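PDB 4ANO: ESSB from Geobacillus thermodenitrificans, which forms part of the membrane-embedded machinery of the type VII (Ess) secretion system, seen here as its cytoplasmic domain, whose sequence family is grouped with protein kinases. Local coordinates for residues I28-R31 / A32-K35; L34-D38 / P39-E43; K68-S71 / S72-T75; T83-S86 / R87-A91; T151-A154 / L155-G158. All coordinates share one frame; numbering follows the deposited sequence. Where two conformers were deposited one is given.

Interaction 1. Residues I28-R31 / A32-K35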
loop_
_atom_site.group_PDB
_atom_site.type_symbol
_atom_site.label_atom_id
_atom_site.label_comp_id
_atom_site.label_asym_id
_atom_site.label_seq_id
_atom_site.Cartn_x
_atom_site.Cartn_y
_atom_site.Cartn_z
ATOM N N ILE A 28 -15.171 2.850 9.142
ATOM C CA ILE A 28 -16.302 3.701 9.546
ATOM C C ILE A 28 -15.813 5.164 9.599
ATOM O O ILE A 28 -14.818 5.494 10.285
ATOM C CB ILE A 28 -16.868 3.255 10.942
ATOM C CG1 ILE A 28 -17.283 1.753 10.983
ATOM C CG2 ILE A 28 -18.019 4.196 11.401
ATOM C CD1 ILE A 28 -18.180 1.377 9.894
ATOM N N PHE A 29 -16.448 6.029 8.797
ATOM C CA PHE A 29 -16.094 7.450 8.850
ATOM C C PHE A 29 -17.350 8.214 9.404
ATOM O O PHE A 29 -18.461 7.810 9.140
ATOM C CB PHE A 29 -15.908 8.023 7.435
ATOM C CG PHE A 29 -14.792 7.406 6.641
ATOM C CD1 PHE A 29 -14.964 6.220 5.998
ATOM C CD2 PHE A 29 -13.584 8.132 6.533
ATOM C CE1 PHE A 29 -13.867 5.615 5.244
ATOM C CE2 PHE A 29 -12.523 7.602 5.775
ATOM C CZ PHE A 29 -12.660 6.341 5.180
ATOM N N GLN A 30 -17.096 9.359 10.023
ATOM C CA GLN A 30 -18.149 10.317 10.397
ATOM C C GLN A 30 -18.456 11.243 9.256
ATOM O O GLN A 30 -17.595 11.925 8.790
ATOM C CB GLN A 30 -17.660 11.101 11.626
ATOM C CG GLN A 30 -17.401 10.290 12.838
ATOM C CD GLN A 30 -18.544 9.355 13.183
ATOM O OE1 GLN A 30 -19.665 9.780 13.506
ATOM N NE2 GLN A 30 -18.287 8.071 13.098
ATOM N N ARG A 31 -19.714 11.270 8.810
ATOM C CA ARG A 31 -20.119 12.019 7.657
ATOM C C ARG A 31 -19.826 13.523 7.835
ATOM O O ARG A 31 -19.456 14.237 6.902
ATOM C CB ARG A 31 -21.611 11.773 7.426
ATOM C CG ARG A 31 -21.975 11.701 6.052
ATOM C CD ARG A 31 -23.524 11.488 5.908
ATOM N NE ARG A 31 -24.016 12.286 4.806
ATOM C CZ ARG A 31 -25.193 12.085 4.213
ATOM N NH1 ARG A 31 -25.940 11.086 4.617
ATOM N NH2 ARG A 31 -25.550 12.822 3.156
ATOM N N ALA A 32 -19.939 13.994 9.067
ATOM C CA ALA A 32 -19.761 15.372 9.367
ATOM C C ALA A 32 -18.346 15.850 9.042
ATOM O O ALA A 32 -18.108 17.045 8.790
ATOM C CB ALA A 32 -20.158 15.664 10.864
ATOM N N LYS A 33 -17.398 14.910 9.049
ATOM C CA LYS A 33 -16.012 15.233 8.834
ATOM C C LYS A 33 -15.552 15.145 7.356
ATOM O O LYS A 33 -14.399 15.490 7.069
ATOM C CB LYS A 33 -15.149 14.248 9.698
ATOM C CG LYS A 33 -15.093 14.567 11.182
ATOM C CD LYS A 33 -14.327 13.420 11.917
ATOM C CE LYS A 33 -14.011 13.783 13.382
ATOM N NZ LYS A 33 -13.272 12.589 13.982
ATOM N N LEU A 34 -16.415 14.651 6.467
ATOM C CA LEU A 34 -16.134 14.504 5.034
ATOM C C LEU A 34 -16.383 15.725 4.126
ATOM O O LEU A 34 -17.312 16.502 4.356
ATOM C CB LEU A 34 -16.896 13.281 4.495
ATOM C CG LEU A 34 -16.816 11.951 5.248
ATOM C CD1 LEU A 34 -17.715 10.821 4.731
ATOM C CD2 LEU A 34 -15.306 11.455 5.268
ATOM N N LYS A 35 -15.626 15.838 3.039
ATOM C CA LYS A 35 -15.854 16.824 1.974
ATOM C C LYS A 35 -16.961 16.358 1.016
ATOM O O LYS A 35 -17.399 17.150 0.176
ATOM C CB LYS A 35 -14.574 17.045 1.187
ATOM C CG LYS A 35 -13.485 17.580 1.999
ATOM C CD LYS A 35 -12.213 17.853 1.145
ATOM C CE LYS A 35 -11.176 18.660 1.947
ATOM N NZ LYS A 35 -9.815 18.256 1.507
HETATM O O HOH W 1 -20.110 16.638 5.866
#
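Lys33 N donates to Gln30 O at 3.0 Å and Leu34 N to Arg31 O at 3.1 Å, two backbone hydrogen bonds that hold the 3-10 turn by which the chain leaves strand 25-30. Each is an i to i+3 bond, the 3-10 pattern. A water sits near the exit of the turn, 2.7 Å from Arg31 O and close to Leu34 O as well, though it cannot serve all of its neighbours at once.

The apolar part is small and belongs mainly to Leu34. One methyl, Leu34 CD2, comes against Phe29 CD2 at 4.0 Å and also meets the CB of Phe29; the two side chains cross at about a right angle. With its CG beside the backbone N and anti to the carbonyl carbon (chi1 -49°), Leu34 turns back over the strand end, and Leu34 CG rests 3.6 Å from Gln30 O. Both Phe29 and Leu34 continue onto Pro135, and Leu34 also touches Val63 of strand 62-68. On another flank the aliphatic parts of Gln30 and Lys33 meet, Gln30 CB to Lys33 CD at 4.1 Å.

The polar ends of these side chains look elsewhere. Lys33 runs out extended to a salt bridge with Asp16, Gln30 bends at its second torsion and bonds Glu62, and Arg31 reaches Ser59 O.

Within the turn itself, then, the hydrogen bonds between residues are all backbone to backbone, with a small apolar contact on one side, while the polar side-chain ends are spent on partners outside it.

Interaction 2. Residues L34-D38 / P39-E43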
loop_
_atom_site.group_PDB
_atom_site.type_symbol
_atom_site.label_atom_id
_atom_site.label_comp_id
_atom_site.label_asym_id
_atom_site.label_seq_id
_atom_site.Cartn_x
_atom_site.Cartn_y
_atom_site.Cartn_z
ATOM N N LEU A 34 -16.415 14.651 6.467
ATOM C CA LEU A 34 -16.134 14.504 5.034
ATOM C C LEU A 34 -16.383 15.725 4.126
ATOM O O LEU A 34 -17.312 16.502 4.356
ATOM C CB LEU A 34 -16.896 13.281 4.495
ATOM C CG LEU A 34 -16.816 11.951 5.248
ATOM C CD1 LEU A 34 -17.715 10.821 4.731
ATOM C CD2 LEU A 34 -15.306 11.455 5.268
ATOM N N LYS A 35 -15.626 15.838 3.039
ATOM C CA LYS A 35 -15.854 16.824 1.974
ATOM C C LYS A 35 -16.961 16.358 1.016
ATOM O O LYS A 35 -17.399 17.150 0.176
ATOM C CB LYS A 35 -14.574 17.045 1.187
ATOM C CG LYS A 35 -13.485 17.580 1.999
ATOM C CD LYS A 35 -12.213 17.853 1.145
ATOM C CE LYS A 35 -11.176 18.660 1.947
ATOM N NZ LYS A 35 -9.815 18.256 1.507
HETATM N N MSE A 36 -17.362 15.089 1.177
HETATM C CA MSE A 36 -18.405 14.462 0.362
HETATM C C MSE A 36 -19.672 15.362 0.356
HETATM O O MSE A 36 -20.037 15.958 1.374
HETATM C CB MSE A 36 -18.808 13.088 0.930
HETATM C CG MSE A 36 -19.904 12.424 0.154
HETATM SE SE MSE A 36 -20.500 10.795 0.982
HETATM C CE MSE A 36 -21.592 11.534 2.403
ATOM N N GLN A 37 -20.250 15.522 -0.807
ATOM C CA GLN A 37 -21.556 16.257 -0.826
ATOM C C GLN A 37 -22.627 15.220 -1.153
ATOM O O GLN A 37 -23.515 14.889 -0.305
ATOM C CB GLN A 37 -21.425 17.430 -1.809
ATOM C CG GLN A 37 -20.451 18.449 -1.274
ATOM C CD GLN A 37 -20.317 19.718 -2.109
ATOM O OE1 GLN A 37 -20.817 19.807 -3.256
ATOM N NE2 GLN A 37 -19.711 20.686 -1.539
ATOM N N ASP A 38 -22.637 14.750 -2.365
ATOM C CA ASP A 38 -23.651 13.827 -2.741
ATOM C C ASP A 38 -23.108 12.389 -2.504
ATOM O O ASP A 38 -22.018 12.048 -3.017
ATOM C CB ASP A 38 -24.009 14.108 -4.192
ATOM C CG ASP A 38 -25.145 13.288 -4.666
ATOM O OD1 ASP A 38 -25.415 12.212 -4.110
ATOM O OD2 ASP A 38 -25.859 13.755 -5.585
ATOM N N PRO A 39 -23.781 11.554 -1.691
ATOM C CA PRO A 39 -23.353 10.172 -1.494
ATOM C C PRO A 39 -23.039 9.397 -2.807
ATOM O O PRO A 39 -22.250 8.460 -2.823
ATOM C CB PRO A 39 -24.554 9.521 -0.798
ATOM C CG PRO A 39 -25.164 10.689 -0.096
ATOM C CD PRO A 39 -25.088 11.818 -1.037
ATOM N N LEU A 40 -23.728 9.765 -3.900
ATOM C CA LEU A 40 -23.433 9.204 -5.217
ATOM C C LEU A 40 -21.950 9.274 -5.676
ATOM O O LEU A 40 -21.506 8.454 -6.478
ATOM C CB LEU A 40 -24.327 9.923 -6.238
ATOM C CG LEU A 40 -24.202 9.453 -7.687
ATOM C CD1 LEU A 40 -24.486 7.931 -7.821
ATOM C CD2 LEU A 40 -25.394 10.123 -8.413
ATOM N N GLU A 41 -21.204 10.260 -5.142
ATOM C CA GLU A 41 -19.738 10.388 -5.381
ATOM C C GLU A 41 -18.983 9.147 -5.008
ATOM O O GLU A 41 -17.910 8.931 -5.570
ATOM C CB GLU A 41 -19.140 11.537 -4.558
ATOM C CG GLU A 41 -19.748 12.921 -4.889
ATOM C CD GLU A 41 -19.601 13.996 -3.806
ATOM O OE1 GLU A 41 -18.833 13.870 -2.833
ATOM O OE2 GLU A 41 -20.303 15.019 -3.957
ATOM N N LEU A 42 -19.525 8.351 -4.058
ATOM C CA LEU A 42 -18.826 7.138 -3.559
ATOM C C LEU A 42 -19.065 5.906 -4.435
ATOM O O LEU A 42 -18.443 4.857 -4.238
ATOM C CB LEU A 42 -19.210 6.844 -2.079
ATOM C CG LEU A 42 -18.914 7.970 -1.106
ATOM C CD1 LEU A 42 -18.997 7.337 0.296
ATOM C CD2 LEU A 42 -17.456 8.574 -1.370
ATOM N N GLU A 43 -19.955 6.022 -5.408
ATOM C CA GLU A 43 -20.304 4.865 -6.273
ATOM C C GLU A 43 -19.067 4.361 -7.028
ATOM O O GLU A 43 -18.963 3.121 -7.270
ATOM C CB GLU A 43 -21.563 5.170 -7.156
ATOM C CG GLU A 43 -22.107 3.907 -7.997
ATOM C CD GLU A 43 -21.147 3.386 -9.028
ATOM O OE1 GLU A 43 -20.447 4.226 -9.636
ATOM O OE2 GLU A 43 -21.102 2.128 -9.282
#
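Asp38 opens an Asx turn at the start of 3-10 segment 39-43, and Glu41 returns a carboxylate-to-amide bond, as in a capping box. The box is not the full classical one, because the Asp38 carboxylate takes Leu40 N and not Glu41 N. In the Asx turn, Leu40 N donates to Asp38 OD1 at 3.0 Å, meeting the oxygen from above the carboxylate plane, 42° out of it. The CG of Asp38 stands anti to its own amide N (chi1 -175°), which lays the carboxylate alongside Leu40, the two side chains pointing the same way. Glu41 N then donates to Asp38 O at 2.9 Å, so the two amides following Pro39, which has no N-H to give, are both satisfied by Asp38.

The extended chain of Glu41 brings its carboxylate to the amides of Gln37 and Asp38. Asp38 N meets Glu41 OE2 at 2.8 Å, steeply above the carboxylate plane, while Gln37 N meets Glu41 OE1 at 3.0 Å on the syn side, 28° out of that plane. Gln37 N also makes a weak bond to OE2. Ser133 OG holds Glu41 OE1 as well, and several donors thus share this one carboxylate, probably favouring its charged form.

On the other side of these bonds Met36, modelled as selenomethionine, and Leu42 cross at about a right angle against Val58 and Val63 of the neighbouring strands. Met36 is extended as far as its selenium and bends only at the third torsion; its SE touches both Pro39 CA and Leu42 CD1, each at 3.8 Å.

Interaction 3. Residues K68-S71 / S72-T75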
loop_
_atom_site.group_PDB
_atom_site.type_symbol
_atom_site.label_atom_id
_atom_site.label_comp_id
_atom_site.label_asym_id
_atom_site.label_seq_id
_atom_site.Cartn_x
_atom_site.Cartn_y
_atom_site.Cartn_z
ATOM N N LYS A 68 -14.234 -6.885 0.909
ATOM C CA LYS A 68 -14.133 -8.363 0.850
ATOM C C LYS A 68 -13.278 -8.874 -0.336
ATOM O O LYS A 68 -13.788 -9.027 -1.525
ATOM C CB LYS A 68 -15.535 -8.903 0.802
ATOM C CG LYS A 68 -16.404 -8.412 1.930
ATOM C CD LYS A 68 -17.848 -8.895 1.763
ATOM C CE LYS A 68 -18.550 -8.343 0.516
ATOM N NZ LYS A 68 -20.017 -8.698 0.478
ATOM N N PRO A 69 -11.985 -9.097 -0.093
ATOM C CA PRO A 69 -11.136 -9.713 -1.103
ATOM C C PRO A 69 -11.463 -11.181 -1.274
ATOM O O PRO A 69 -12.120 -11.774 -0.408
ATOM C CB PRO A 69 -9.711 -9.584 -0.564
ATOM C CG PRO A 69 -9.857 -9.053 0.838
ATOM C CD PRO A 69 -11.264 -8.840 1.162
ATOM N N PRO A 70 -11.021 -11.719 -2.402
ATOM C CA PRO A 70 -11.067 -13.221 -2.582
ATOM C C PRO A 70 -10.441 -13.923 -1.358
ATOM O O PRO A 70 -9.409 -13.461 -0.817
ATOM C CB PRO A 70 -10.179 -13.466 -3.822
ATOM C CG PRO A 70 -10.280 -12.108 -4.630
ATOM C CD PRO A 70 -10.208 -11.095 -3.450
ATOM N N SER A 71 -11.047 -15.036 -0.918
ATOM C CA SER A 71 -10.506 -15.757 0.273
ATOM C C SER A 71 -9.086 -16.301 0.103
ATOM O O SER A 71 -8.399 -16.614 1.109
ATOM C CB SER A 71 -11.455 -16.864 0.725
ATOM O OG SER A 71 -11.852 -17.607 -0.393
ATOM N N SER A 72 -8.625 -16.461 -1.144
ATOM C CA SER A 72 -7.272 -16.917 -1.413
ATOM C C SER A 72 -6.193 -15.847 -1.604
ATOM O O SER A 72 -5.018 -16.179 -1.860
ATOM C CB SER A 72 -7.279 -17.887 -2.632
ATOM O OG SER A 72 -7.516 -17.160 -3.862
ATOM N N PHE A 73 -6.589 -14.562 -1.519
ATOM C CA PHE A 73 -5.565 -13.507 -1.516
ATOM C C PHE A 73 -4.685 -13.638 -0.264
ATOM O O PHE A 73 -5.176 -14.154 0.761
ATOM C CB PHE A 73 -6.212 -12.152 -1.536
ATOM C CG PHE A 73 -6.398 -11.569 -2.905
ATOM C CD1 PHE A 73 -6.408 -12.333 -4.054
ATOM C CD2 PHE A 73 -6.595 -10.203 -3.037
ATOM C CE1 PHE A 73 -6.574 -11.764 -5.320
ATOM C CE2 PHE A 73 -6.769 -9.625 -4.278
ATOM C CZ PHE A 73 -6.756 -10.402 -5.458
ATOM N N LEU A 74 -3.392 -13.267 -0.425
ATOM C CA LEU A 74 -2.326 -13.291 0.609
ATOM C C LEU A 74 -2.108 -11.893 1.230
ATOM O O LEU A 74 -2.141 -10.860 0.534
ATOM C CB LEU A 74 -0.954 -13.732 0.013
ATOM C CG LEU A 74 -0.458 -15.090 -0.539
ATOM C CD1 LEU A 74 -1.155 -16.270 0.049
ATOM C CD2 LEU A 74 -0.456 -15.104 -2.109
ATOM N N THR A 75 -1.857 -11.874 2.529
ATOM C CA THR A 75 -1.573 -10.653 3.242
ATOM C C THR A 75 -0.176 -10.232 3.002
ATOM O O THR A 75 0.668 -10.993 2.496
ATOM C CB THR A 75 -1.715 -10.940 4.770
ATOM O OG1 THR A 75 -0.748 -11.945 5.122
ATOM C CG2 THR A 75 -3.094 -11.563 5.045
HETATM O O HOH W 2 -8.258 -12.956 1.639
#
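The type I beta turn from Pro70 to Phe73 carries the chain from strand 62-68 toward strand 74-75, with Ser71 and Ser72 at its corners. Its closing bond runs from Phe73 N to Pro70 O, 3.1 Å long and fairly straight. A water reinforces the closure: it donates to Pro70 O at 2.8 Å and makes a weak, longer bond to Phe73 O.

The side chains close the same turn a second time. Pro70 lays its ring over one face of Phe73 in a CH-pi contact, Pro70 CD standing 3.7 Å from the centroid of the Phe73 ring and only 9° off the ring normal. The proline CG extends the overlap to the rim, Pro70 CG lying 3.8 Å from Phe73 CE1. The first torsion of Phe73, chi1 -93°, departs from a staggered position, and this turn of the ring brings its face round to the proline. Pro69 joins more modestly, with Pro69 CB 4.0 Å from Phe73 CD2.

Beyond the turn, Phe73 meets the ring of Phe124 with planes at about 45° and touches Met116 and Cys51, so the ring links the turn to the three-stranded sheet. Replacing Phe73 with a serine would probably leave Pro70 without the aromatic face it rests on and open a gap beside Phe124 and Met116.

A proline CD, bonded to the amide nitrogen, carries somewhat polarised hydrogens, which suits the proline ring to the aromatic face; one backbone hydrogen bond and this CH-pi contact span the turn side by side.

Interaction 4. Residues T83-S86 / R87-A91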
loop_
_atom_site.group_PDB
_atom_site.type_symbol
_atom_site.label_atom_id
_atom_site.label_comp_id
_atom_site.label_asym_id
_atom_site.label_seq_id
_atom_site.Cartn_x
_atom_site.Cartn_y
_atom_site.Cartn_z
ATOM N N THR A 83 10.933 -15.485 -0.447
ATOM C CA THR A 83 12.263 -15.102 -0.902
ATOM C C THR A 83 12.483 -13.566 -1.046
ATOM O O THR A 83 11.557 -12.874 -1.436
ATOM C CB THR A 83 12.378 -15.801 -2.258
ATOM O OG1 THR A 83 13.005 -17.091 -2.081
ATOM C CG2 THR A 83 13.105 -15.003 -3.243
ATOM N N LEU A 84 13.687 -13.050 -0.745
ATOM C CA LEU A 84 14.010 -11.643 -1.032
ATOM C C LEU A 84 13.672 -11.307 -2.482
ATOM O O LEU A 84 13.025 -10.294 -2.752
ATOM C CB LEU A 84 15.469 -11.285 -0.718
ATOM C CG LEU A 84 15.840 -9.819 -0.954
ATOM C CD1 LEU A 84 14.896 -8.871 -0.154
ATOM C CD2 LEU A 84 17.254 -9.603 -0.522
ATOM N N LEU A 85 14.058 -12.182 -3.426
ATOM C CA LEU A 85 13.830 -11.942 -4.853
ATOM C C LEU A 85 12.346 -11.722 -5.183
ATOM O O LEU A 85 11.880 -10.756 -5.863
ATOM C CB LEU A 85 14.385 -13.111 -5.713
ATOM C CG LEU A 85 14.118 -13.004 -7.231
ATOM C CD1 LEU A 85 14.606 -11.729 -7.924
ATOM C CD2 LEU A 85 14.678 -14.256 -7.965
ATOM N N SER A 86 11.553 -12.592 -4.584
ATOM C CA SER A 86 10.131 -12.465 -4.694
ATOM C C SER A 86 9.512 -11.174 -4.094
ATOM O O SER A 86 8.549 -10.582 -4.620
ATOM C CB SER A 86 9.592 -13.555 -3.805
ATOM O OG SER A 86 8.210 -13.409 -3.779
ATOM N N ARG A 87 9.971 -10.853 -2.897
ATOM C CA ARG A 87 9.532 -9.557 -2.320
ATOM C C ARG A 87 9.911 -8.340 -3.161
ATOM O O ARG A 87 9.142 -7.360 -3.234
ATOM C CB ARG A 87 10.065 -9.454 -0.892
ATOM C CG ARG A 87 9.259 -10.286 0.124
ATOM C CD ARG A 87 10.152 -11.015 1.162
ATOM N NE ARG A 87 11.177 -10.202 1.849
ATOM C CZ ARG A 87 12.256 -10.728 2.441
ATOM N NH1 ARG A 87 12.467 -12.037 2.422
ATOM N NH2 ARG A 87 13.152 -9.939 3.062
ATOM N N ILE A 88 11.103 -8.338 -3.770
ATOM C CA ILE A 88 11.501 -7.152 -4.599
ATOM C C ILE A 88 10.646 -7.106 -5.851
ATOM O O ILE A 88 10.285 -6.006 -6.315
ATOM C CB ILE A 88 12.987 -7.214 -5.079
ATOM C CG1 ILE A 88 13.899 -7.082 -3.877
ATOM C CG2 ILE A 88 13.300 -6.050 -6.168
ATOM C CD1 ILE A 88 15.349 -7.579 -4.254
ATOM N N ARG A 89 10.239 -8.277 -6.376
ATOM C CA ARG A 89 9.417 -8.262 -7.604
ATOM C C ARG A 89 8.067 -7.699 -7.244
ATOM O O ARG A 89 7.487 -6.940 -8.043
ATOM C CB ARG A 89 9.294 -9.666 -8.231
ATOM C CG ARG A 89 10.484 -9.966 -9.221
ATOM C CD ARG A 89 10.479 -11.444 -9.707
ATOM N NE ARG A 89 11.693 -11.813 -10.482
ATOM C CZ ARG A 89 12.145 -13.073 -10.651
ATOM N NH1 ARG A 89 11.508 -14.111 -10.102
ATOM N NH2 ARG A 89 13.255 -13.311 -11.367
ATOM N N ALA A 90 7.525 -8.129 -6.092
ATOM C CA ALA A 90 6.281 -7.621 -5.556
ATOM C C ALA A 90 6.273 -6.109 -5.372
ATOM O O ALA A 90 5.249 -5.424 -5.663
ATOM C CB ALA A 90 5.899 -8.333 -4.236
ATOM N N ALA A 91 7.406 -5.595 -4.915
ATOM C CA ALA A 91 7.584 -4.175 -4.635
ATOM C C ALA A 91 7.620 -3.403 -5.951
ATOM O O ALA A 91 7.028 -2.338 -6.070
ATOM C CB ALA A 91 8.847 -3.936 -3.842
#
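Arg87 N donates to Thr83 O at 3.0 Å, nearly straight at 170°, and sets off a run of i to i+4 bonds: Ile88 N to Leu84 O at 2.9 Å, Arg89 N to Leu85 O at 3.0 Å, and Ala90 N to Ser86 O. The arginine side chain has its own polar work. Its NE and NH2 bond the carbonyls of Leu155 and Thr156, and its NH1 bonds Thr82 O. Bends at the second and third torsions (chi2 139°, chi3 50°) fold the chain back past Thr83 O, so that the guanidinium lies with one face over Leu84 CA. With an alanine in place of Arg87, the carbonyls of Leu155 and Thr156 would probably lose these donors and their side-chain link to helix 84-98.

These are the opening turns of helix 84-98, with Thr83 at the N-cap position though its side chain makes no capping bond; Ser86 OG instead bonds Thr82 OG1.

Further along, Arg89 extends from CG to NE and lays one guanidinium face on Leu85, with Leu85 CD2 3.8 Å from Arg89 NH2; that NH2 also pairs with Glu202. Leu84 CG packs 4.0 Å from Ile88 CD1, crossing it at a slant, and Ile88 goes on to Trp197 and Val198 of helix 187-207.

Interaction 5. Residues T151-A154 / L155-G158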
loop_
_atom_site.group_PDB
_atom_site.type_symbol
_atom_site.label_atom_id
_atom_site.label_comp_id
_atom_site.label_asym_id
_atom_site.label_seq_id
_atom_site.Cartn_x
_atom_site.Cartn_y
_atom_site.Cartn_z
ATOM N N THR A 151 6.813 1.380 2.648
ATOM C CA THR A 151 6.139 0.068 2.380
ATOM C C THR A 151 7.067 -0.916 1.651
ATOM O O THR A 151 7.205 -2.116 1.992
ATOM C CB THR A 151 4.840 0.245 1.614
ATOM O OG1 THR A 151 3.996 1.071 2.431
ATOM C CG2 THR A 151 4.213 -1.136 1.360
ATOM N N VAL A 152 7.765 -0.415 0.647
ATOM C CA VAL A 152 8.727 -1.249 -0.065
ATOM C C VAL A 152 9.884 -1.685 0.858
ATOM O O VAL A 152 10.250 -2.893 0.816
ATOM C CB VAL A 152 9.300 -0.379 -1.216
ATOM C CG1 VAL A 152 10.610 -1.009 -1.806
ATOM C CG2 VAL A 152 8.234 -0.246 -2.309
ATOM N N LEU A 153 10.409 -0.777 1.686
ATOM C CA LEU A 153 11.457 -1.192 2.669
ATOM C C LEU A 153 10.926 -2.192 3.666
ATOM O O LEU A 153 11.578 -3.184 4.033
ATOM C CB LEU A 153 12.067 -0.005 3.399
ATOM C CG LEU A 153 12.929 0.813 2.429
ATOM C CD1 LEU A 153 13.325 2.178 2.973
ATOM C CD2 LEU A 153 14.082 0.054 1.957
ATOM N N ALA A 154 9.724 -1.974 4.164
ATOM C CA ALA A 154 9.115 -2.955 5.052
ATOM C C ALA A 154 8.957 -4.337 4.372
ATOM O O ALA A 154 9.085 -5.366 5.030
ATOM C CB ALA A 154 7.796 -2.482 5.558
ATOM N N LEU A 155 8.673 -4.362 3.086
ATOM C CA LEU A 155 8.449 -5.628 2.407
ATOM C C LEU A 155 9.787 -6.354 2.054
ATOM O O LEU A 155 9.843 -7.597 2.122
ATOM C CB LEU A 155 7.674 -5.346 1.142
ATOM C CG LEU A 155 7.301 -6.512 0.244
ATOM C CD1 LEU A 155 6.420 -7.436 1.081
ATOM C CD2 LEU A 155 6.553 -6.028 -0.970
ATOM N N THR A 156 10.806 -5.577 1.693
ATOM C CA THR A 156 12.041 -6.092 1.071
ATOM C C THR A 156 13.128 -6.257 2.114
ATOM O O THR A 156 13.391 -7.347 2.520
ATOM C CB THR A 156 12.535 -5.207 -0.101
ATOM O OG1 THR A 156 12.740 -3.845 0.346
ATOM C CG2 THR A 156 11.477 -5.181 -1.223
ATOM N N GLU A 157 13.776 -5.163 2.477
ATOM C CA GLU A 157 14.777 -5.114 3.563
ATOM C C GLU A 157 14.202 -5.716 4.837
ATOM O O GLU A 157 14.808 -6.616 5.457
ATOM C CB GLU A 157 15.155 -3.667 3.835
ATOM C CG GLU A 157 16.299 -3.506 4.837
ATOM C CD GLU A 157 17.583 -2.977 4.197
ATOM O OE1 GLU A 157 18.044 -3.521 3.153
ATOM O OE2 GLU A 157 18.136 -2.008 4.772
ATOM N N GLY A 158 13.044 -5.203 5.217
ATOM C CA GLY A 158 12.279 -5.620 6.344
ATOM C C GLY A 158 13.018 -5.656 7.696
ATOM O O GLY A 158 12.785 -6.573 8.491
#
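Thr156 doubles its grip on Val152 O, giving it both the hydroxyl, OG1 at 2.7 Å from Val152 O, and the amide, Thr156 N at 2.9 Å. A first torsion of 57° sets OG1 between the backbone N and the carbonyl carbon, and this folds the hydroxyl back onto the helix it has just left; it approaches from above the carbonyl plane, 41° out of it. Leu155 N adds only a weak bond to the same oxygen, its better partner being Thr151 O at 2.9 Å. Val152 and Thr156 both lean on Ala91 of helix 84-98, Val152 also meets Leu194 and Thr156 meets Trp197. Gly158 belongs to this tight part too: Gly158 N reaches back to Leu153 O at 2.8 Å, nearly in line with the carbonyl, and Gly158 CA lies 3.5 Å from Ala154 O. A side chain here would crowd Ala154 O, and the positive phi (53°) by itself favours glycine.

The looser side is Glu157, partly exposed, which touches Leu153 O with its CB at 3.6 Å while the rest of its bent chain leads away.

A pi-turn whose i to i+5 bond is given by the positive-phi Gly158 itself ends helix 141-155.

Interactions 1 and 2 are neighbours at the surface, sharing Leu34 and Lys35, with Arg31 of the first packing on Met36 and Pro39 of the second; both flank the four-stranded sheet, but interaction 1 is bonded through backbone and interaction 2 largely through carboxylates. Interaction 3, also at the surface, leads out of that sheet into the three-stranded one by proline and aromatic packing. Interactions 4 and 5 lie across the chain's centre from the first two, their centres about 9 Å apart, and are joined through Arg87. Interaction 4 is partly buried; interaction 5 is the most buried, its bonds mainly the backbone and threonine bonds of a helix end.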